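Putative secreted endoglycosylceramidase (Rhodococcus hoagii, PDB 6JYZ) is an endogalactosylceramidase, a family 5 glycoside hydrolase that probably cleaves the glycosidic bond joining galactose-linked sugar chains to ceramide. Local coordinates at residues A[22-27]-A[255-260]; A[117-122]-A[213-218]; A[158-163]-A[188-193]; A[181-186]-A[222-227]. All blocks are in the same frame, centred on the assembly; numbering follows the deposited sequence.

Contact 1: A[22-27]-A[255-260]; sequences LPRLTV and GFPHLV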
loop_
_atom_site.group_PDB
_atom_site.type_symbol
_atom_site.label_atom_id
_atom_site.label_comp_id
_atom_site.label_asym_id
_atom_site.label_seq_id
_atom_site.Cartn_x
_atom_site.Cartn_y
_atom_site.Cartn_z
ATOM N N LEU A 22 2.131 -15.347 9.408
ATOM C CA LEU A 22 2.376 -16.370 10.471
ATOM C C LEU A 22 1.841 -15.946 11.844
ATOM O O LEU A 22 0.625 -16.119 12.016
ATOM C CB LEU A 22 3.684 -17.148 10.377
ATOM C CG LEU A 22 3.531 -18.612 10.803
ATOM C CD1 LEU A 22 4.366 -19.561 9.948
ATOM C CD2 LEU A 22 3.884 -18.759 12.273
ATOM N N PRO A 23 2.570 -15.279 12.772
ATOM C CA PRO A 23 1.931 -14.876 14.021
ATOM C C PRO A 23 1.023 -13.658 13.837
ATOM O O PRO A 23 1.241 -12.783 12.964
ATOM C CB PRO A 23 3.068 -14.587 14.979
ATOM C CG PRO A 23 4.182 -14.224 14.054
ATOM C CD PRO A 23 4.026 -15.097 12.833
ATOM N N ARG A 24 0.039 -13.536 14.680
ATOM C CA ARG A 24 -0.884 -12.395 14.647
ATOM C C ARG A 24 -0.077 -11.137 14.948
ATOM O O ARG A 24 0.798 -11.107 15.829
ATOM C CB ARG A 24 -1.933 -12.634 15.738
ATOM C CG ARG A 24 -2.796 -11.414 16.045
ATOM C CD ARG A 24 -3.903 -11.815 17.012
ATOM N NE ARG A 24 -4.455 -10.645 17.698
ATOM C CZ ARG A 24 -5.290 -10.804 18.733
ATOM N NH1 ARG A 24 -5.564 -12.040 19.155
ATOM N NH2 ARG A 24 -5.769 -9.713 19.315
ATOM N N LEU A 25 -0.471 -10.049 14.266
ATOM C CA LEU A 25 0.126 -8.739 14.475
ATOM C C LEU A 25 -0.772 -7.833 15.296
ATOM O O LEU A 25 -2.018 -7.844 15.127
ATOM C CB LEU A 25 0.411 -8.054 13.137
ATOM C CG LEU A 25 1.368 -8.858 12.287
ATOM C CD1 LEU A 25 1.653 -8.143 10.957
ATOM C CD2 LEU A 25 2.653 -9.171 13.021
ATOM N N THR A 26 -0.181 -6.970 16.071
ATOM C CA THR A 26 -0.802 -5.993 16.954
ATOM C C THR A 26 0.041 -4.723 16.917
ATOM O O THR A 26 0.968 -4.585 16.103
ATOM C CB THR A 26 -0.915 -6.637 18.361
ATOM O OG1 THR A 26 -1.714 -5.783 19.187
ATOM C CG2 THR A 26 0.413 -6.867 19.048
ATOM N N VAL A 27 -0.349 -3.756 17.753
ATOM C CA VAL A 27 0.382 -2.519 17.907
ATOM C C VAL A 27 0.707 -2.371 19.385
ATOM O O VAL A 27 -0.190 -2.550 20.233
ATOM C CB VAL A 27 -0.447 -1.322 17.400
ATOM C CG1 VAL A 27 0.221 0.001 17.804
ATOM C CG2 VAL A 27 -0.674 -1.387 15.910
ATOM N N GLY A 255 -13.571 -13.523 15.996
ATOM C CA GLY A 255 -12.167 -13.569 15.608
ATOM C C GLY A 255 -11.394 -12.640 16.524
ATOM O O GLY A 255 -11.548 -12.628 17.735
ATOM N N PHE A 256 -10.524 -11.812 15.926
ATOM C CA PHE A 256 -9.704 -10.903 16.691
ATOM C C PHE A 256 -9.590 -9.602 15.917
ATOM O O PHE A 256 -9.791 -9.606 14.708
ATOM C CB PHE A 256 -8.326 -11.506 17.055
ATOM C CG PHE A 256 -7.450 -11.782 15.860
ATOM C CD1 PHE A 256 -6.667 -10.752 15.347
ATOM C CD2 PHE A 256 -7.381 -13.051 15.285
ATOM C CE1 PHE A 256 -5.821 -10.961 14.256
ATOM C CE2 PHE A 256 -6.510 -13.227 14.201
ATOM C CZ PHE A 256 -5.782 -12.196 13.699
ATOM N N PRO A 257 -9.226 -8.498 16.609
ATOM C CA PRO A 257 -9.119 -7.209 15.919
ATOM C C PRO A 257 -7.813 -7.113 15.146
ATOM O O PRO A 257 -6.743 -7.311 15.684
ATOM C CB PRO A 257 -9.170 -6.179 17.053
ATOM C CG PRO A 257 -8.661 -6.933 18.237
ATOM C CD PRO A 257 -9.188 -8.359 18.069
ATOM N N HIS A 258 -7.933 -6.811 13.868
ATOM C CA HIS A 258 -6.787 -6.552 13.016
ATOM C C HIS A 258 -6.417 -5.073 12.987
ATOM O O HIS A 258 -7.160 -4.219 13.484
ATOM C CB HIS A 258 -7.062 -7.097 11.608
ATOM C CG HIS A 258 -7.249 -8.590 11.554
ATOM N ND1 HIS A 258 -8.297 -9.291 12.243
ATOM C CD2 HIS A 258 -6.502 -9.501 10.894
ATOM C CE1 HIS A 258 -8.154 -10.613 11.918
ATOM N NE2 HIS A 258 -7.104 -10.717 11.078
ATOM N N LEU A 259 -5.267 -4.760 12.386
ATOM C CA LEU A 259 -4.853 -3.335 12.318
ATOM C C LEU A 259 -5.713 -2.554 11.342
ATOM O O LEU A 259 -6.215 -3.107 10.359
ATOM C CB LEU A 259 -3.395 -3.264 11.840
ATOM C CG LEU A 259 -2.344 -3.837 12.749
ATOM C CD1 LEU A 259 -0.908 -3.582 12.345
ATOM C CD2 LEU A 259 -2.661 -4.228 14.143
ATOM N N VAL A 260 -5.843 -1.277 11.663
ATOM C CA VAL A 260 -6.592 -0.360 10.788
ATOM C C VAL A 260 -5.575 0.603 10.218
ATOM O O VAL A 260 -5.011 1.400 10.983
ATOM C CB VAL A 260 -7.694 0.332 11.561
ATOM C CG1 VAL A 260 -8.192 1.481 10.671
ATOM C CG2 VAL A 260 -8.823 -0.693 11.795
HETATM O O HOH W 1 -4.276 -7.948 16.622
#

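Contact 2: A[117-122]-A[213-218]; sequences GIYTVL and AVVGYD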
loop_
_atom_site.group_PDB
_atom_site.type_symbol
_atom_site.label_atom_id
_atom_site.label_comp_id
_atom_site.label_asym_id
_atom_site.label_seq_id
_atom_site.Cartn_x
_atom_site.Cartn_y
_atom_site.Cartn_z
ATOM N N GLY A 117 5.560 -16.647 3.332
ATOM C CA GLY A 117 6.026 -15.812 4.421
ATOM C C GLY A 117 5.631 -14.334 4.303
ATOM O O GLY A 117 6.331 -13.463 4.838
ATOM N N ILE A 118 4.526 -14.057 3.614
ATOM C CA ILE A 118 4.142 -12.666 3.306
ATOM C C ILE A 118 2.797 -12.433 3.941
ATOM O O ILE A 118 1.816 -13.145 3.632
ATOM C CB ILE A 118 4.103 -12.509 1.795
ATOM C CG1 ILE A 118 5.498 -12.765 1.189
ATOM C CG2 ILE A 118 3.576 -11.103 1.402
ATOM C CD1 ILE A 118 5.456 -12.748 -0.343
ATOM N N TYR A 119 2.694 -11.395 4.756
ATOM C CA TYR A 119 1.443 -10.878 5.285
ATOM C C TYR A 119 0.728 -10.022 4.236
ATOM O O TYR A 119 1.362 -9.458 3.342
ATOM C CB TYR A 119 1.736 -9.946 6.467
ATOM C CG TYR A 119 2.185 -10.624 7.743
ATOM C CD1 TYR A 119 1.236 -11.050 8.650
ATOM C CD2 TYR A 119 3.527 -10.724 8.090
ATOM C CE1 TYR A 119 1.583 -11.624 9.863
ATOM C CE2 TYR A 119 3.898 -11.266 9.314
ATOM C CZ TYR A 119 2.923 -11.743 10.161
ATOM O OH TYR A 119 3.311 -12.290 11.375
ATOM N N THR A 120 -0.597 -9.896 4.361
ATOM C CA THR A 120 -1.386 -9.109 3.431
ATOM C C THR A 120 -2.082 -7.944 4.100
ATOM O O THR A 120 -2.796 -8.118 5.101
ATOM C CB THR A 120 -2.445 -9.989 2.786
ATOM O OG1 THR A 120 -1.806 -11.022 2.033
ATOM C CG2 THR A 120 -3.310 -9.218 1.794
ATOM N N VAL A 121 -1.906 -6.746 3.522
ATOM C CA VAL A 121 -2.746 -5.602 3.815
ATOM C C VAL A 121 -3.835 -5.574 2.757
ATOM O O VAL A 121 -3.537 -5.543 1.550
ATOM C CB VAL A 121 -1.926 -4.301 3.798
ATOM C CG1 VAL A 121 -2.857 -3.086 3.831
ATOM C CG2 VAL A 121 -0.919 -4.261 4.913
ATOM N N LEU A 122 -5.099 -5.592 3.190
ATOM C CA LEU A 122 -6.214 -5.449 2.251
ATOM C C LEU A 122 -6.477 -3.959 2.033
ATOM O O LEU A 122 -6.883 -3.280 2.968
ATOM C CB LEU A 122 -7.469 -6.125 2.826
ATOM C CG LEU A 122 -7.319 -7.649 3.038
ATOM C CD1 LEU A 122 -8.572 -8.145 3.721
ATOM C CD2 LEU A 122 -7.122 -8.335 1.706
ATOM N N ALA A 213 -2.574 -13.929 8.885
ATOM C CA ALA A 213 -1.770 -13.412 7.788
ATOM C C ALA A 213 -2.299 -12.094 7.304
ATOM O O ALA A 213 -1.598 -11.438 6.536
ATOM C CB ALA A 213 -1.797 -14.426 6.692
ATOM N N VAL A 214 -3.539 -11.720 7.601
ATOM C CA VAL A 214 -4.048 -10.418 7.201
ATOM C C VAL A 214 -3.594 -9.436 8.274
ATOM O O VAL A 214 -3.960 -9.531 9.441
ATOM C CB VAL A 214 -5.565 -10.445 7.026
ATOM C CG1 VAL A 214 -6.156 -9.011 6.905
ATOM C CG2 VAL A 214 -5.938 -11.284 5.808
ATOM N N VAL A 215 -2.742 -8.493 7.861
ATOM C CA VAL A 215 -2.309 -7.441 8.774
ATOM C C VAL A 215 -3.508 -6.639 9.269
ATOM O O VAL A 215 -3.669 -6.352 10.421
ATOM C CB VAL A 215 -1.382 -6.474 7.995
ATOM C CG1 VAL A 215 -0.915 -5.324 8.937
ATOM C CG2 VAL A 215 -0.190 -7.204 7.379
ATOM N N GLY A 216 -4.352 -6.298 8.283
ATOM C CA GLY A 216 -5.467 -5.415 8.521
ATOM C C GLY A 216 -5.850 -4.716 7.232
ATOM O O GLY A 216 -5.607 -5.224 6.133
ATOM N N TYR A 217 -6.486 -3.554 7.463
ATOM C CA TYR A 217 -7.394 -3.021 6.454
ATOM C C TYR A 217 -6.986 -1.579 6.168
ATOM O O TYR A 217 -7.046 -0.752 7.101
ATOM C CB TYR A 217 -8.822 -2.990 7.016
ATOM C CG TYR A 217 -9.200 -4.229 7.788
ATOM C CD1 TYR A 217 -9.331 -5.439 7.178
ATOM C CD2 TYR A 217 -9.385 -4.103 9.152
ATOM C CE1 TYR A 217 -9.685 -6.600 7.967
ATOM C CE2 TYR A 217 -9.724 -5.182 9.940
ATOM C CZ TYR A 217 -9.904 -6.398 9.305
ATOM O OH TYR A 217 -10.263 -7.479 10.108
ATOM N N ASP A 218 -6.601 -1.276 4.940
ATOM C CA ASP A 218 -6.313 0.099 4.504
ATOM C C ASP A 218 -7.649 0.612 3.962
ATOM O O ASP A 218 -8.099 0.235 2.870
ATOM C CB ASP A 218 -5.145 0.073 3.497
ATOM C CG ASP A 218 -4.603 1.438 3.107
ATOM O OD1 ASP A 218 -5.244 2.497 3.375
ATOM O OD2 ASP A 218 -3.541 1.419 2.477
#

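Contact 3: A[158-163]-A[188-193]; sequences ATLTGG and DDEQGV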
loop_
_atom_site.group_PDB
_atom_site.type_symbol
_atom_site.label_atom_id
_atom_site.label_comp_id
_atom_site.label_asym_id
_atom_site.label_seq_id
_atom_site.Cartn_x
_atom_site.Cartn_y
_atom_site.Cartn_z
ATOM N N ALA A 158 -22.678 3.500 -7.638
ATOM C CA ALA A 158 -22.291 4.355 -6.517
ATOM C C ALA A 158 -21.698 5.676 -6.995
ATOM O O ALA A 158 -21.227 6.434 -6.111
ATOM C CB ALA A 158 -21.322 3.643 -5.601
ATOM N N THR A 159 -21.642 5.946 -8.284
ATOM C CA THR A 159 -20.916 7.073 -8.859
ATOM C C THR A 159 -21.920 8.176 -9.238
ATOM O O THR A 159 -22.730 7.996 -10.157
ATOM C CB THR A 159 -20.175 6.612 -10.092
ATOM O OG1 THR A 159 -19.195 5.632 -9.672
ATOM C CG2 THR A 159 -19.396 7.757 -10.736
ATOM N N LEU A 160 -21.905 9.255 -8.475
ATOM C CA LEU A 160 -22.918 10.318 -8.510
ATOM C C LEU A 160 -22.208 11.637 -8.854
ATOM O O LEU A 160 -21.778 12.374 -7.978
ATOM C CB LEU A 160 -23.652 10.378 -7.174
ATOM C CG LEU A 160 -24.330 9.056 -6.756
ATOM C CD1 LEU A 160 -24.893 9.209 -5.351
ATOM C CD2 LEU A 160 -25.401 8.634 -7.781
ATOM N N THR A 161 -22.087 11.917 -10.123
ATOM C CA THR A 161 -21.243 13.017 -10.599
ATOM C C THR A 161 -22.028 14.306 -10.814
ATOM O O THR A 161 -21.409 15.306 -11.171
ATOM C CB THR A 161 -20.535 12.692 -11.892
ATOM O OG1 THR A 161 -21.569 12.565 -12.883
ATOM C CG2 THR A 161 -19.629 11.466 -11.793
ATOM N N GLY A 162 -23.340 14.279 -10.638
ATOM C CA GLY A 162 -24.161 15.493 -10.881
ATOM C C GLY A 162 -24.154 15.935 -12.352
ATOM O O GLY A 162 -24.543 17.096 -12.594
ATOM N N GLY A 163 -23.678 15.118 -13.276
ATOM C CA GLY A 163 -23.519 15.529 -14.656
ATOM C C GLY A 163 -22.278 16.371 -14.872
ATOM O O GLY A 163 -22.065 16.795 -15.999
ATOM N N ASP A 188 -20.884 12.861 1.755
ATOM C CA ASP A 188 -22.220 13.276 2.240
ATOM C C ASP A 188 -23.197 12.110 2.336
ATOM O O ASP A 188 -24.334 12.308 2.746
ATOM C CB ASP A 188 -22.730 14.408 1.360
ATOM C CG ASP A 188 -21.833 15.672 1.576
ATOM O OD1 ASP A 188 -21.347 15.868 2.685
ATOM O OD2 ASP A 188 -21.789 16.406 0.706
ATOM N N ASP A 189 -22.780 10.902 1.971
ATOM C CA ASP A 189 -23.601 9.682 2.048
ATOM C C ASP A 189 -24.848 9.866 1.185
ATOM O O ASP A 189 -25.925 9.334 1.510
ATOM C CB ASP A 189 -23.958 9.283 3.486
ATOM C CG ASP A 189 -24.263 7.812 3.646
ATOM O OD1 ASP A 189 -23.986 6.986 2.778
ATOM O OD2 ASP A 189 -24.743 7.524 4.785
ATOM N N GLU A 190 -24.744 10.505 0.024
ATOM C CA GLU A 190 -25.894 10.611 -0.885
ATOM C C GLU A 190 -26.270 9.203 -1.321
ATOM O O GLU A 190 -25.427 8.358 -1.635
ATOM C CB GLU A 190 -25.499 11.408 -2.126
ATOM C CG GLU A 190 -25.323 12.886 -1.906
ATOM C CD GLU A 190 -25.033 13.654 -3.193
ATOM O OE1 GLU A 190 -25.284 13.181 -4.304
ATOM O OE2 GLU A 190 -24.498 14.739 -3.012
ATOM N N GLN A 191 -27.586 8.934 -1.313
ATOM C CA GLN A 191 -28.154 7.648 -1.702
ATOM C C GLN A 191 -27.593 6.536 -0.815
ATOM O O GLN A 191 -27.632 5.362 -1.214
ATOM C CB GLN A 191 -28.007 7.390 -3.191
ATOM C CG GLN A 191 -28.737 8.454 -4.023
ATOM C CD GLN A 191 -28.614 8.154 -5.506
ATOM O OE1 GLN A 191 -28.310 7.034 -5.986
ATOM N NE2 GLN A 191 -28.836 9.179 -6.288
ATOM N N GLY A 192 -27.041 6.880 0.351
ATOM C CA GLY A 192 -26.453 5.847 1.212
ATOM C C GLY A 192 -25.190 5.215 0.653
ATOM O O GLY A 192 -24.788 4.161 1.166
ATOM N N VAL A 193 -24.474 5.829 -0.275
ATOM C CA VAL A 193 -23.342 5.121 -0.887
ATOM C C VAL A 193 -22.215 4.903 0.122
ATOM O O VAL A 193 -21.537 3.876 0.030
ATOM C CB VAL A 193 -22.783 5.787 -2.144
ATOM C CG1 VAL A 193 -23.824 5.811 -3.257
ATOM C CG2 VAL A 193 -22.247 7.220 -1.907
HETATM O O HOH W 2 -24.092 13.965 -6.781
#

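Contact 4: A[181-186]-A[222-227]; sequences RAFQAF and EPNPGL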
loop_
_atom_site.group_PDB
_atom_site.type_symbol
_atom_site.label_atom_id
_atom_site.label_comp_id
_atom_site.label_asym_id
_atom_site.label_seq_id
_atom_site.Cartn_x
_atom_site.Cartn_y
_atom_site.Cartn_z
ATOM N N ARG A 181 -17.000 15.736 -7.456
ATOM C CA ARG A 181 -18.397 15.697 -7.087
ATOM C C ARG A 181 -18.764 14.285 -6.598
ATOM O O ARG A 181 -19.510 14.159 -5.652
ATOM C CB ARG A 181 -19.249 16.085 -8.322
ATOM C CG ARG A 181 -20.751 16.098 -8.044
ATOM C CD ARG A 181 -21.158 17.172 -7.082
ATOM N NE ARG A 181 -22.547 17.094 -6.577
ATOM C CZ ARG A 181 -22.861 16.491 -5.496
ATOM N NH1 ARG A 181 -21.991 15.710 -4.845
ATOM N NH2 ARG A 181 -24.068 16.636 -4.979
ATOM N N ALA A 182 -18.270 13.238 -7.274
ATOM C CA ALA A 182 -18.577 11.856 -6.860
ATOM C C ALA A 182 -18.011 11.599 -5.480
ATOM O O ALA A 182 -18.654 10.952 -4.644
ATOM C CB ALA A 182 -18.031 10.852 -7.838
ATOM N N PHE A 183 -16.792 12.081 -5.184
ATOM C CA PHE A 183 -16.271 11.929 -3.838
ATOM C C PHE A 183 -17.111 12.686 -2.834
ATOM O O PHE A 183 -17.353 12.195 -1.713
ATOM C CB PHE A 183 -14.806 12.446 -3.717
ATOM C CG PHE A 183 -13.808 11.318 -3.852
ATOM C CD1 PHE A 183 -13.568 10.537 -2.737
ATOM C CD2 PHE A 183 -13.121 11.086 -5.035
ATOM C CE1 PHE A 183 -12.608 9.482 -2.853
ATOM C CE2 PHE A 183 -12.205 10.049 -5.127
ATOM C CZ PHE A 183 -11.987 9.285 -4.053
ATOM N N GLN A 184 -17.560 13.919 -3.160
ATOM C CA GLN A 184 -18.326 14.674 -2.191
ATOM C C GLN A 184 -19.665 13.968 -1.925
ATOM O O GLN A 184 -20.137 13.941 -0.783
ATOM C CB GLN A 184 -18.536 16.128 -2.616
ATOM C CG GLN A 184 -19.082 16.974 -1.455
ATOM C CD GLN A 184 -18.122 16.939 -0.281
ATOM O OE1 GLN A 184 -16.887 17.019 -0.462
ATOM N NE2 GLN A 184 -18.644 16.863 0.939
ATOM N N ALA A 185 -20.282 13.382 -2.983
ATOM C CA ALA A 185 -21.522 12.610 -2.774
ATOM C C ALA A 185 -21.274 11.471 -1.816
ATOM O O ALA A 185 -22.089 11.208 -0.925
ATOM C CB ALA A 185 -21.970 12.077 -4.096
ATOM N N PHE A 186 -20.114 10.805 -1.935
ATOM C CA PHE A 186 -19.745 9.753 -0.994
ATOM C C PHE A 186 -19.589 10.301 0.407
ATOM O O PHE A 186 -20.148 9.726 1.387
ATOM C CB PHE A 186 -18.453 9.111 -1.470
ATOM C CG PHE A 186 -17.789 8.187 -0.504
ATOM C CD1 PHE A 186 -18.224 6.861 -0.364
ATOM C CD2 PHE A 186 -16.752 8.657 0.267
ATOM C CE1 PHE A 186 -17.592 6.020 0.542
ATOM C CE2 PHE A 186 -16.133 7.831 1.203
ATOM C CZ PHE A 186 -16.546 6.489 1.342
ATOM N N GLU A 222 -5.844 6.796 -0.842
ATOM C CA GLU A 222 -5.739 8.226 -1.247
ATOM C C GLU A 222 -7.107 8.884 -1.342
ATOM O O GLU A 222 -7.476 9.428 -2.416
ATOM C CB GLU A 222 -4.960 8.341 -2.548
ATOM C CG GLU A 222 -3.538 7.867 -2.373
ATOM C CD GLU A 222 -2.588 8.191 -3.506
ATOM O OE1 GLU A 222 -3.069 8.508 -4.601
ATOM O OE2 GLU A 222 -1.339 8.017 -3.338
ATOM N N PRO A 223 -7.848 8.994 -0.228
ATOM C CA PRO A 223 -9.174 9.614 -0.338
ATOM C C PRO A 223 -9.059 11.028 -0.909
ATOM O O PRO A 223 -8.252 11.822 -0.413
ATOM C CB PRO A 223 -9.704 9.608 1.088
ATOM C CG PRO A 223 -8.924 8.515 1.761
ATOM C CD PRO A 223 -7.535 8.525 1.124
ATOM N N ASN A 224 -9.832 11.341 -1.939
ATOM C CA ASN A 224 -9.700 12.669 -2.499
ATOM C C ASN A 224 -10.437 13.702 -1.619
ATOM O O ASN A 224 -11.362 13.343 -0.863
ATOM C CB ASN A 224 -10.249 12.741 -3.920
ATOM C CG ASN A 224 -9.434 11.997 -4.967
ATOM O OD1 ASN A 224 -8.547 11.069 -4.663
ATOM N ND2 ASN A 224 -9.674 12.264 -6.194
ATOM N N PRO A 225 -10.115 14.996 -1.704
ATOM C CA PRO A 225 -10.820 15.994 -0.905
ATOM C C PRO A 225 -12.308 16.139 -1.193
ATOM O O PRO A 225 -13.038 16.679 -0.379
ATOM C CB PRO A 225 -10.044 17.294 -1.226
ATOM C CG PRO A 225 -8.668 16.823 -1.591
ATOM C CD PRO A 225 -8.914 15.533 -2.356
ATOM N N GLY A 226 -12.753 15.665 -2.377
ATOM C CA GLY A 226 -14.130 15.979 -2.770
ATOM C C GLY A 226 -14.231 17.474 -3.100
ATOM O O GLY A 226 -13.442 18.004 -3.877
ATOM N N LEU A 227 -15.276 18.065 -2.569
ATOM C CA LEU A 227 -15.514 19.505 -2.751
ATOM C C LEU A 227 -15.132 20.298 -1.525
ATOM O O LEU A 227 -15.681 21.384 -1.269
ATOM C CB LEU A 227 -16.958 19.775 -3.201
ATOM C CG LEU A 227 -17.307 19.145 -4.556
ATOM C CD1 LEU A 227 -18.806 19.340 -4.852
ATOM C CD2 LEU A 227 -16.497 19.716 -5.673
#

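Contact 1: A[22-27]-A[255-260]
R24 lies flat along the ring of F256, and this pair is the tightly packed half of a contact between the small N-terminal β-hairpin (strands 25-28 and 31-34) and the start of strand 259-262 of the (β/α)8 barrel. CG of R24 stands opposite its own backbone N (chi1 168°), and the chain runs extended to NE, so that its methylenes reach the ring lengthwise. CD sits over the ring face, 3.5 Å from the F256 centroid, in a CH-pi contact. Farther out the guanidinium passes beyond the ring and lies over F256 CB, its plane only 16° from that of the ring. H258 CE1 approaches the opposite face of F256, 3.3 Å above the ring plane, so the phenyl lies between the R24 methylene and the face of the H258 imidazole. Arginine suits this partly exposed edge because it can offer hydrocarbon to the ring and still keep a polar end. An alanine here is likely to cost that face of F256 its methylene cover and the water beside NE its N-H donor.

L259, buried and branched, makes a second packing point: it pushes CD2 against T26 CA, and V27 CG2 meets the same methyl at 3.9 Å. The looser side is the gap between L25 O and P257 O. No direct hydrogen bond joins the segments; in its place a water lies in the plane of the guanidinium at its edge, accepting from R24 NE at 2.9 Å and donating to L25 O and to P257 O, each 2.7 Å away.

Contact 2: A[117-122]-A[213-218]
Y119 swings its ring away from its own carbonyl carbon (chi1 -73°), and V215 likewise keeps CG2 beside its backbone N, which brings Y119 CB to 3.5 Å from V215 CG2. The chi1 of V121 (169°) places its CG2 against V215 CB, while CG1 turns to the CB of D218. The beta-branched V121 and V214 suit extended backbone. Beneath them the strands run parallel, as neighbours in the (β/α)8 barrel of family 5. T120 N gives A213 O a nearly straight bond of 2.8 Å, and V215 N returns one to T120 O, coming from above that carbonyl's plane. Strand 214-218 then takes in one extra residue, a bulge in the parallel ladder: V215, helix-like, and G216, with angles that only a residue lacking CB takes easily, separate V214 from Y217 where V121 alone separates T120 from L122. The ladder resumes with L122 N to G216 O at 3.0 Å and D218 N to L122 O at 2.8 Å. On the face shared by T120, L122, V214 and Y217, L122 CD1 touches V214 CG1 at 4.1 Å and points at the edge of the Y217 ring. The carboxylate of D218 is held by R83 through a salt bridge at OD2.

Contact 3: A[158-163]-A[188-193]
L160 reaches across to the turn formed by E190, Q191 and V193, and its side chain makes most of this contact. CB and CG form the stalk, carried toward the turn with CG opposite the carbonyl carbon (chi1 -57°); the two methyls do the touching. CD1 presses into the bend of the backbone, 3.8 Å from E190 O and 4.0 Å from E190 CB, and also meets V193 CG1 at 4.1 Å. CD2 lies against the amide end of Q191, 3.8 Å from OE1. A forked apolar chain suits the place, since CD1 reaches both the turn and the stem of the extended glutamine, while CD2 meets its amide. A158 adds to the patch: V193 CG1 comes to 3.9 Å from A158 CA.

The turn itself links helix 177-187 to helix 193-206 of the barrel domain. D189, with positive phi, closes the first helix in a Schellman motif, and G192, also with positive phi, is the N-cap of the second, a backbone shape that glycine adopts with little strain. E190 O, against which CD1 packs, is already bonded to V193 N at 3.0 Å. On the polar side a water donates to L160 O and to E190 OE1, 2.9 Å from the latter, while E190 OE2 forms a salt bridge with R181 of the first helix. With no direct hydrogen bond between the segments, the fit depends on dispersion and shape; the polar link between them is one shared water, and the charge of E190 is met by R181 of helix 177-187.

Contact 4: A[181-186]-A[222-227]
F183 and N224 are stacked: the side chains approach at about a right angle, yet the phenyl ring and the amide plane lie 16° from parallel. The pair joins helix 177-187 to the loop after barrel strand 214-218, which contains E222-P223 of the Asn-Glu-Pro sequence typical of family 5, whose glutamate is the acid/base in relatives. N224 CB stands over the ring face, 3.6 Å from the F183 centroid, as a CH-pi contact, and W129 meets F183 edge-to-face. A leucine in place of F183 would probably leave the N224 amide without its flat platform and W129 without an aromatic partner.

Q184, by contrast, crosses L227 obliquely. Its chain bends at chi2 (59°), returning OE1 to L227 N, which donates a 2.9 Å bond tilted slightly from the carbonyl plane. NE2 turns to Q236 and D188, so both ends of the buried amide are satisfied. G226 fits because a CB there would collide with Q184 OE1. L227, a partly exposed leucine, packs on two aliphatic stems: CG is 3.8 Å from Q184 CB, and CD1 is 3.9 Å from R181 CD.

The contacts form two pairs. Contacts 1 and 2, centres 9 Å apart, meet through neighbouring barrel strands 259-262 and 214-218, where Y217 N probably donates to L259 O (2.9 Å), and through Y119 OH, which bonds P23 O (2.7 Å). An isopropyl alcohol, probably from the crystallisation liquor, lies about 4 Å from the Y119 side chain. Contacts 3 and 4, centres 10 Å apart, meet at helix 177-187, which supplies one segment of contact 4 and packs on contact 3; E190 N probably bonds A185 O (2.9 Å). Contact 2 lies about 26 Å from contact 4 between centres, but strand 214-218 leads on to 222-227, whose E222 probably marks the active-site end of the barrel.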